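Local structure of inactive dihydropteroate synthase 2 (Mycobacterium tuberculosis, 2VP8) at residues Asp80-Gly85 / Glu109-Ala114; Arg103-Ile108 / Ala130-Ala135; Ala46-Thr51 / Arg68-Arg73. The protein belongs to the dihydropteroate synthase family but seems to lack that activity, apparently binding the pterin pyrophosphate substrate very weakly, though able to bind the inhibitor dapsone. All blocks are in the same frame, centred on the assembly; numbering follows the deposited sequence.

Interaction 1 of 3, residues Asp80-Gly85 / Glu109-Ala114; sequences DVIDVG and EWLRGA
Strand 81-85 and the last turns of helix 98-114 run in roughly opposite directions, and their backbones come nearest at Ile82 and Leu111, whose CA atoms are 9.0 Å apart. That gap is bridged by a single leucine methyl. Leu111 sends CG anti to its own backbone N (chi1 176°), which carries the isobutyl group off the helix toward the strand. Its CD2 then reaches two strand residues of the same face: CG2 of Ile82 lies 3.6 Å from Leu111 CD2, and CG2 of Val84 lies 3.7 Å from that same methyl. The two approaches differ. Val84 and Leu111 point at each other tip to tip, whereas the Ile82 side chain passes slantwise across the leucine and also brings its branch carbon, CB, to 4.1 Å from Leu111 CD2. This is the first half of a beta-alpha-beta unit of the TIM barrel: strand 81-85 leads into helix 98-114, which returns the chain to strand 119-123, its parallel neighbour. Ile82 and Val84 lie on the outer, helix-covered side of the barrel wall. The CB of Asp83, between them, leaves the strand on the side away from the helix; its carboxylate forms a salt bridge with Arg287 and accepts hydrogen bonds from Ser121 and Asn142. Leu111 and Ile82 also both touch Val71 of helix 65-76, so the pair fills the seam between two neighbouring helices. The next residue, Arg112, makes a salt bridge to Asp139 and a hydrogen bond to the carbonyl of Gly137.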
loop_
_atom_site.group_PDB
_atom_site.type_symbol
_atom_site.label_atom_id
_atom_site.label_comp_id
_atom_site.label_asym_id
_atom_site.label_seq_id
_atom_site.Cartn_x
_atom_site.Cartn_y
_atom_site.Cartn_z
ATOM N N ASP B 80 -8.432 11.444 13.799
ATOM C CA ASP B 80 -9.199 12.617 13.416
ATOM C C ASP B 80 -10.615 12.493 13.939
ATOM O O ASP B 80 -11.267 13.494 14.233
ATOM C CB ASP B 80 -9.183 12.769 11.909
ATOM C CG ASP B 80 -7.799 13.022 11.383
ATOM O OD1 ASP B 80 -7.263 14.131 11.640
ATOM O OD2 ASP B 80 -7.242 12.110 10.734
ATOM N N VAL B 81 -11.070 11.246 14.050
ATOM C CA VAL B 81 -12.362 10.927 14.615
ATOM C C VAL B 81 -12.163 9.843 15.665
ATOM O O VAL B 81 -11.377 8.928 15.466
ATOM C CB VAL B 81 -13.336 10.428 13.529
ATOM C CG1 VAL B 81 -14.681 10.061 14.132
ATOM C CG2 VAL B 81 -13.526 11.486 12.442
ATOM N N ILE B 82 -12.852 9.975 16.794
ATOM C CA ILE B 82 -12.965 8.894 17.751
ATOM C C ILE B 82 -14.359 8.323 17.578
ATOM O O ILE B 82 -15.360 9.014 17.772
ATOM C CB ILE B 82 -12.753 9.367 19.221
ATOM C CG1 ILE B 82 -11.435 10.136 19.375
ATOM C CG2 ILE B 82 -12.801 8.183 20.195
ATOM C CD1 ILE B 82 -10.198 9.318 19.087
ATOM N N ASP B 83 -14.417 7.058 17.197
ATOM C CA ASP B 83 -15.673 6.381 16.938
ATOM C C ASP B 83 -16.036 5.532 18.153
ATOM O O ASP B 83 -15.457 4.468 18.368
ATOM C CB ASP B 83 -15.545 5.533 15.669
ATOM C CG ASP B 83 -16.834 4.883 15.267
ATOM O OD1 ASP B 83 -17.827 5.598 14.997
ATOM O OD2 ASP B 83 -16.850 3.640 15.205
ATOM N N VAL B 84 -16.992 6.019 18.944
ATOM C CA VAL B 84 -17.359 5.396 20.213
ATOM C C VAL B 84 -18.414 4.311 20.014
ATOM O O VAL B 84 -19.470 4.567 19.438
ATOM C CB VAL B 84 -17.868 6.451 21.225
ATOM C CG1 VAL B 84 -18.231 5.802 22.533
ATOM C CG2 VAL B 84 -16.820 7.520 21.466
ATOM N N GLY B 85 -18.118 3.104 20.493
ATOM C CA GLY B 85 -19.043 1.965 20.398
ATOM C C GLY B 85 -19.247 1.235 21.717
ATOM O O GLY B 85 -18.773 1.683 22.769
ATOM N N GLU B 109 -19.774 12.332 26.934
ATOM C CA GLU B 109 -19.687 13.494 27.818
ATOM C C GLU B 109 -18.264 13.720 28.297
ATOM O O GLU B 109 -17.766 14.841 28.225
ATOM C CB GLU B 109 -20.626 13.360 29.015
ATOM C CG GLU B 109 -22.054 13.798 28.730
ATOM C CD GLU B 109 -22.936 13.797 29.967
ATOM O OE1 GLU B 109 -22.492 13.345 31.050
ATOM O OE2 GLU B 109 -24.087 14.255 29.855
ATOM N N TRP B 110 -17.618 12.652 28.772
ATOM C CA TRP B 110 -16.236 12.724 29.229
ATOM C C TRP B 110 -15.300 13.087 28.084
ATOM O O TRP B 110 -14.405 13.923 28.252
ATOM C CB TRP B 110 -15.765 11.413 29.874
ATOM C CG TRP B 110 -14.283 11.452 30.131
ATOM C CD1 TRP B 110 -13.653 12.013 31.208
ATOM C CD2 TRP B 110 -13.243 10.962 29.269
ATOM N NE1 TRP B 110 -12.294 11.883 31.081
ATOM C CE2 TRP B 110 -12.011 11.244 29.902
ATOM C CE3 TRP B 110 -13.233 10.303 28.031
ATOM C CZ2 TRP B 110 -10.777 10.899 29.332
ATOM C CZ3 TRP B 110 -12.005 9.951 27.468
ATOM C CH2 TRP B 110 -10.794 10.252 28.121
ATOM N N LEU B 111 -15.510 12.452 26.932
ATOM C CA LEU B 111 -14.632 12.619 25.782
ATOM C C LEU B 111 -14.653 14.068 25.327
ATOM O O LEU B 111 -13.601 14.669 25.111
ATOM C CB LEU B 111 -15.044 11.643 24.664
ATOM C CG LEU B 111 -14.450 11.520 23.246
ATOM C CD1 LEU B 111 -13.073 12.130 23.047
ATOM C CD2 LEU B 111 -14.436 10.065 22.841
ATOM N N ARG B 112 -15.855 14.629 25.219
ATOM C CA ARG B 112 -16.046 16.023 24.827
ATOM C C ARG B 112 -15.380 16.958 25.839
ATOM O O ARG B 112 -14.824 17.995 25.461
ATOM C CB ARG B 112 -17.537 16.336 24.715
ATOM C CG ARG B 112 -17.877 17.749 24.247
ATOM C CD ARG B 112 -18.155 17.794 22.767
ATOM N NE ARG B 112 -16.912 17.769 22.026
ATOM C CZ ARG B 112 -16.765 17.332 20.779
ATOM N NH1 ARG B 112 -17.792 16.861 20.079
ATOM N NH2 ARG B 112 -15.555 17.360 20.238
ATOM N N GLY B 113 -15.435 16.578 27.117
ATOM C CA GLY B 113 -14.827 17.349 28.195
ATOM C C GLY B 113 -13.321 17.410 28.061
ATOM O O GLY B 113 -12.726 18.481 28.209
ATOM N N ALA B 114 -12.714 16.257 27.766
ATOM C CA ALA B 114 -11.258 16.110 27.700
ATOM C C ALA B 114 -10.701 16.707 26.417
ATOM O O ALA B 114 -9.653 17.351 26.414
ATOM C CB ALA B 114 -10.884 14.648 27.791
#

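Interaction 2 of 3, residues Arg103-Ile108 / Ala130-Ala135; sequences RLVPFI and AKAACA
The flat groups that Val105 and Ile108 meet here are peptide units of helix 127-136, since neither side of the contact brings a ring to it. Val105 CG2 sits over the face of the Ala132-Ala133 peptide, 3.9 Å from Ala132 O. Ile108 CG2 instead lies little off the plane of the next peptide, beyond its oxygen, 3.8 Å from Ala133 O. Val105 CG2 also meets Ala132 CB at 3.8 Å. Ile108 does more with its far end: CG1 stands anti to the carbonyl carbon (chi1 -71°), and CD1 settles 3.6 Å from Ala133 CB, with Ala133 CA at 3.9 Å from the same methyl. Two successive barrel helices, 98-114 and 127-136, are joined in this way on the outside of the TIM barrel, either side of strand 119-123 in the chain. The side chains that the second helix brings to the contact are alanines, which lets the backbones come close, 5.8 Å between the CA atoms of Val105 and Ala133. Ile108 and Ala133 are buried, while Val105 and Ala132 keep some exposure. Leu104 extends the contact inward, touching Val129 of the second helix and Val84 of the sheet; the far side of helix 127-136 is covered by Phe159, which packs on Cys134.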
loop_
_atom_site.group_PDB
_atom_site.type_symbol
_atom_site.label_atom_id
_atom_site.label_comp_id
_atom_site.label_asym_id
_atom_site.label_seq_id
_atom_site.Cartn_x
_atom_site.Cartn_y
_atom_site.Cartn_z
ATOM N N ARG B 103 -24.469 3.848 28.869
ATOM C CA ARG B 103 -23.092 3.427 28.623
ATOM C C ARG B 103 -22.343 4.403 27.717
ATOM O O ARG B 103 -21.178 4.697 27.964
ATOM C CB ARG B 103 -23.026 1.996 28.062
ATOM C CG ARG B 103 -23.124 0.912 29.143
ATOM C CD ARG B 103 -22.277 -0.325 28.813
ATOM N NE ARG B 103 -23.043 -1.391 28.160
ATOM C CZ ARG B 103 -23.704 -2.353 28.803
ATOM N NH1 ARG B 103 -23.713 -2.400 30.132
ATOM N NH2 ARG B 103 -24.369 -3.274 28.114
ATOM N N LEU B 104 -23.012 4.911 26.683
ATOM C CA LEU B 104 -22.365 5.810 25.717
ATOM C C LEU B 104 -22.308 7.261 26.171
ATOM O O LEU B 104 -21.310 7.947 25.938
ATOM C CB LEU B 104 -23.048 5.745 24.344
ATOM C CG LEU B 104 -22.916 4.492 23.477
ATOM C CD1 LEU B 104 -23.753 4.653 22.229
ATOM C CD2 LEU B 104 -21.471 4.198 23.107
ATOM N N VAL B 105 -23.387 7.724 26.800
ATOM C CA VAL B 105 -23.542 9.143 27.146
ATOM C C VAL B 105 -22.438 9.675 28.077
ATOM O O VAL B 105 -21.777 10.651 27.731
ATOM C CB VAL B 105 -24.991 9.477 27.648
ATOM C CG1 VAL B 105 -25.055 10.838 28.342
ATOM C CG2 VAL B 105 -25.958 9.454 26.478
ATOM N N PRO B 106 -22.216 9.026 29.240
ATOM C CA PRO B 106 -21.163 9.543 30.114
ATOM C C PRO B 106 -19.798 9.525 29.423
ATOM O O PRO B 106 -18.976 10.411 29.652
ATOM C CB PRO B 106 -21.177 8.568 31.294
ATOM C CG PRO B 106 -22.521 7.952 31.269
ATOM C CD PRO B 106 -22.864 7.837 29.824
ATOM N N PHE B 107 -19.577 8.532 28.566
ATOM C CA PHE B 107 -18.312 8.391 27.873
ATOM C C PHE B 107 -18.108 9.486 26.826
ATOM O O PHE B 107 -17.023 10.069 26.741
ATOM C CB PHE B 107 -18.196 7.003 27.244
ATOM C CG PHE B 107 -16.838 6.715 26.688
ATOM C CD1 PHE B 107 -15.721 6.713 27.515
ATOM C CD2 PHE B 107 -16.670 6.454 25.342
ATOM C CE1 PHE B 107 -14.461 6.457 27.001
ATOM C CE2 PHE B 107 -15.412 6.191 24.824
ATOM C CZ PHE B 107 -14.309 6.193 25.652
ATOM N N ILE B 108 -19.147 9.755 26.032
ATOM C CA ILE B 108 -19.122 10.881 25.092
ATOM C C ILE B 108 -18.990 12.192 25.864
ATOM O O ILE B 108 -18.176 13.044 25.507
ATOM C CB ILE B 108 -20.364 10.912 24.182
ATOM C CG1 ILE B 108 -20.312 9.761 23.169
ATOM C CG2 ILE B 108 -20.457 12.242 23.439
ATOM C CD1 ILE B 108 -21.678 9.233 22.760
ATOM N N ALA B 130 -28.537 7.247 18.927
ATOM C CA ALA B 130 -27.873 8.355 18.248
ATOM C C ALA B 130 -28.334 9.707 18.771
ATOM O O ALA B 130 -27.539 10.646 18.852
ATOM C CB ALA B 130 -28.095 8.271 16.751
ATOM N N LYS B 131 -29.616 9.794 19.125
ATOM C CA LYS B 131 -30.211 11.019 19.649
ATOM C C LYS B 131 -29.456 11.524 20.881
ATOM O O LYS B 131 -28.923 12.636 20.875
ATOM C CB LYS B 131 -31.693 10.798 19.973
ATOM C CG LYS B 131 -32.544 12.067 19.965
ATOM C CD LYS B 131 -33.993 11.789 20.356
ATOM C CE LYS B 131 -34.863 13.028 20.175
ATOM N NZ LYS B 131 -36.174 12.901 20.868
ATOM N N ALA B 132 -29.388 10.690 21.918
ATOM C CA ALA B 132 -28.729 11.061 23.168
ATOM C C ALA B 132 -27.228 11.253 22.993
ATOM O O ALA B 132 -26.616 12.056 23.702
ATOM C CB ALA B 132 -29.008 10.032 24.239
ATOM N N ALA B 133 -26.644 10.516 22.049
ATOM C CA ALA B 133 -25.209 10.578 21.791
ATOM C C ALA B 133 -24.814 11.914 21.169
ATOM O O ALA B 133 -23.794 12.496 21.538
ATOM C CB ALA B 133 -24.778 9.429 20.911
ATOM N N CYS B 134 -25.628 12.392 20.231
ATOM C CA CYS B 134 -25.442 13.716 19.647
ATOM C C CYS B 134 -25.607 14.808 20.699
ATOM O O CYS B 134 -24.853 15.783 20.713
ATOM C CB CYS B 134 -26.424 13.938 18.501
ATOM S SG CYS B 134 -26.023 12.988 17.032
ATOM N N ALA B 135 -26.590 14.627 21.576
ATOM C CA ALA B 135 -26.835 15.552 22.674
ATOM C C ALA B 135 -25.647 15.573 23.620
ATOM O O ALA B 135 -25.283 16.625 24.146
ATOM C CB ALA B 135 -28.106 15.165 23.425
#

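Interaction 3 of 3, residues Ala46-Thr51 / Arg68-Arg73; sequences AIVNRT and RDAVHR
Strand 43-49 runs against helix 65-76 so closely that the CA atoms of Val48 and Ala70 are 6.4 Å apart. Val48 carries the whole strand side of the contact, and it uses both of its methyls. With CG1 anti to the backbone N (chi1 172°), the isopropyl fork opens toward the helix: Val48 CG1 is 4.0 Å from Ala70 CB and 3.9 Å from Val71 CG2, while Val48 CG2 lies 4.1 Å from each of those two methyls. The fork thus sits against the pair formed by consecutive helix residues, and the Val48 and Val71 side chains cross at about a right angle. Helix 65-76 follows strand 43-49 in the chain and leads on to its parallel neighbour, strand 81-85, so this is helix-to-sheet packing within a beta-alpha-beta unit of the TIM barrel. Ile82 of that next strand and Phe107 of helix 98-114 each touch both Val48 and Val71. All four touching methyls belong to short, branched or single-carbon side chains, and their evenly spaced approaches offer no direction of the kind a polar bond would impose; the fit depends on shape and on the exclusion of water.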
loop_
_atom_site.group_PDB
_atom_site.type_symbol
_atom_site.label_atom_id
_atom_site.label_comp_id
_atom_site.label_asym_id
_atom_site.label_seq_id
_atom_site.Cartn_x
_atom_site.Cartn_y
_atom_site.Cartn_z
ATOM N N ALA B 46 -10.749 6.391 14.808
ATOM C CA ALA B 46 -10.273 5.433 15.792
ATOM C C ALA B 46 -11.443 4.769 16.510
ATOM O O ALA B 46 -12.263 5.448 17.125
ATOM C CB ALA B 46 -9.391 6.133 16.777
ATOM N N ILE B 47 -11.518 3.444 16.421
ATOM C CA ILE B 47 -12.556 2.675 17.096
ATOM C C ILE B 47 -12.253 2.558 18.591
ATOM O O ILE B 47 -11.234 1.997 18.985
ATOM C CB ILE B 47 -12.688 1.252 16.492
ATOM C CG1 ILE B 47 -13.038 1.323 15.006
ATOM C CG2 ILE B 47 -13.718 0.423 17.262
ATOM C CD1 ILE B 47 -12.953 0.000 14.280
ATOM N N VAL B 48 -13.146 3.083 19.421
ATOM C CA VAL B 48 -13.018 2.940 20.865
ATOM C C VAL B 48 -14.286 2.328 21.452
ATOM O O VAL B 48 -15.375 2.877 21.310
ATOM C CB VAL B 48 -12.688 4.289 21.552
ATOM C CG1 VAL B 48 -12.740 4.153 23.066
ATOM C CG2 VAL B 48 -11.315 4.765 21.134
ATOM N N ASN B 49 -14.125 1.184 22.111
ATOM C CA ASN B 49 -15.224 0.505 22.794
ATOM C C ASN B 49 -15.112 0.592 24.314
ATOM O O ASN B 49 -14.014 0.565 24.867
ATOM C CB ASN B 49 -15.264 -0.966 22.379
ATOM C CG ASN B 49 -15.501 -1.145 20.889
ATOM O OD1 ASN B 49 -16.442 -0.581 20.330
ATOM N ND2 ASN B 49 -14.651 -1.939 20.242
ATOM N N ARG B 50 -16.258 0.700 24.981
ATOM C CA ARG B 50 -16.341 0.536 26.436
ATOM C C ARG B 50 -16.237 -0.954 26.787
ATOM O O ARG B 50 -16.249 -1.809 25.896
ATOM C CB ARG B 50 -17.669 1.102 26.959
ATOM C CG ARG B 50 -17.833 2.627 26.854
ATOM C CD ARG B 50 -17.156 3.378 28.006
ATOM N NE ARG B 50 -17.439 2.771 29.308
ATOM C CZ ARG B 50 -18.488 3.061 30.076
ATOM N NH1 ARG B 50 -19.379 3.969 29.698
ATOM N NH2 ARG B 50 -18.645 2.440 31.237
ATOM N N THR B 51 -16.139 -1.267 28.080
ATOM C CA THR B 51 -16.169 -2.668 28.541
ATOM C C THR B 51 -16.752 -2.820 29.948
ATOM O O THR B 51 -17.118 -3.924 30.369
ATOM C CB THR B 51 -14.769 -3.355 28.451
ATOM O OG1 THR B 51 -14.846 -4.686 28.988
ATOM C CG2 THR B 51 -13.690 -2.543 29.199
ATOM N N ARG B 68 -10.734 5.233 28.450
ATOM C CA ARG B 68 -10.152 6.566 28.540
ATOM C C ARG B 68 -8.778 6.579 27.886
ATOM O O ARG B 68 -8.480 7.449 27.065
ATOM C CB ARG B 68 -10.032 7.010 29.995
ATOM C CG ARG B 68 -11.278 7.636 30.568
ATOM C CD ARG B 68 -10.940 8.533 31.732
ATOM N NE ARG B 68 -11.238 7.906 33.011
ATOM C CZ ARG B 68 -10.354 7.276 33.769
ATOM N NH1 ARG B 68 -9.086 7.176 33.389
ATOM N NH2 ARG B 68 -10.746 6.746 34.916
ATOM N N ASP B 69 -7.958 5.592 28.239
ATOM C CA ASP B 69 -6.620 5.466 27.707
ATOM C C ASP B 69 -6.652 5.248 26.205
ATOM O O ASP B 69 -5.859 5.846 25.481
ATOM C CB ASP B 69 -5.880 4.322 28.392
ATOM C CG ASP B 69 -5.475 4.651 29.816
ATOM O OD1 ASP B 69 -5.548 5.836 30.219
ATOM O OD2 ASP B 69 -5.068 3.714 30.540
ATOM N N ALA B 70 -7.575 4.400 25.749
ATOM C CA ALA B 70 -7.766 4.129 24.318
ATOM C C ALA B 70 -7.955 5.426 23.556
ATOM O O ALA B 70 -7.335 5.634 22.509
ATOM C CB ALA B 70 -8.950 3.210 24.094
ATOM N N VAL B 71 -8.795 6.306 24.100
ATOM C CA VAL B 71 -9.010 7.619 23.502
ATOM C C VAL B 71 -7.716 8.422 23.536
ATOM O O VAL B 71 -7.270 8.913 22.499
ATOM C CB VAL B 71 -10.162 8.393 24.181
ATOM C CG1 VAL B 71 -10.240 9.831 23.657
ATOM C CG2 VAL B 71 -11.470 7.678 23.955
ATOM N N HIS B 72 -7.102 8.530 24.710
ATOM C CA HIS B 72 -5.890 9.328 24.845
ATOM C C HIS B 72 -4.828 8.911 23.838
ATOM O O HIS B 72 -4.132 9.763 23.288
ATOM C CB HIS B 72 -5.310 9.239 26.253
ATOM C CG HIS B 72 -6.161 9.869 27.306
ATOM N ND1 HIS B 72 -6.306 9.324 28.563
ATOM C CD2 HIS B 72 -6.910 10.996 27.295
ATOM C CE1 HIS B 72 -7.109 10.088 29.279
ATOM N NE2 HIS B 72 -7.488 11.110 28.533
ATOM N N ARG B 73 -4.715 7.605 23.606
ATOM C CA ARG B 73 -3.718 7.064 22.696
ATOM C C ARG B 73 -4.054 7.431 21.249
ATOM O O ARG B 73 -3.192 7.901 20.504
ATOM C CB ARG B 73 -3.617 5.547 22.867
ATOM C CG ARG B 73 -2.193 5.009 22.859
ATOM C CD ARG B 73 -2.125 3.469 22.854
ATOM N NE ARG B 73 -2.795 2.852 24.007
ATOM C CZ ARG B 73 -3.955 2.186 23.948
ATOM N NH1 ARG B 73 -4.594 2.041 22.781
ATOM N NH2 ARG B 73 -4.482 1.660 25.055
#

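In the fold
Interactions 1 and 3 are the buried ones: each sets a helix on the outer face of the barrel sheet, on neighbouring strands 81-85 and 43-49 that are themselves tied by probable backbone hydrogen bonds between Ala46 and both Val81 and Asp83. Interaction 2 lies farther out, helix against helix, and is only partly buried; it shares helix 98-114 with interaction 1. All three are aliphatic, but the sheet contacts use leucine, isoleucine and valine methyls, with one alanine, whereas 103-108 / 130-135 sets valine and isoleucine on alanines and brings the backbones closest. Phe107, from the 103-108 segment, packs on Val84 of interaction 1 and reaches interaction 3 as well, while Trp110 meets His72 between the helices.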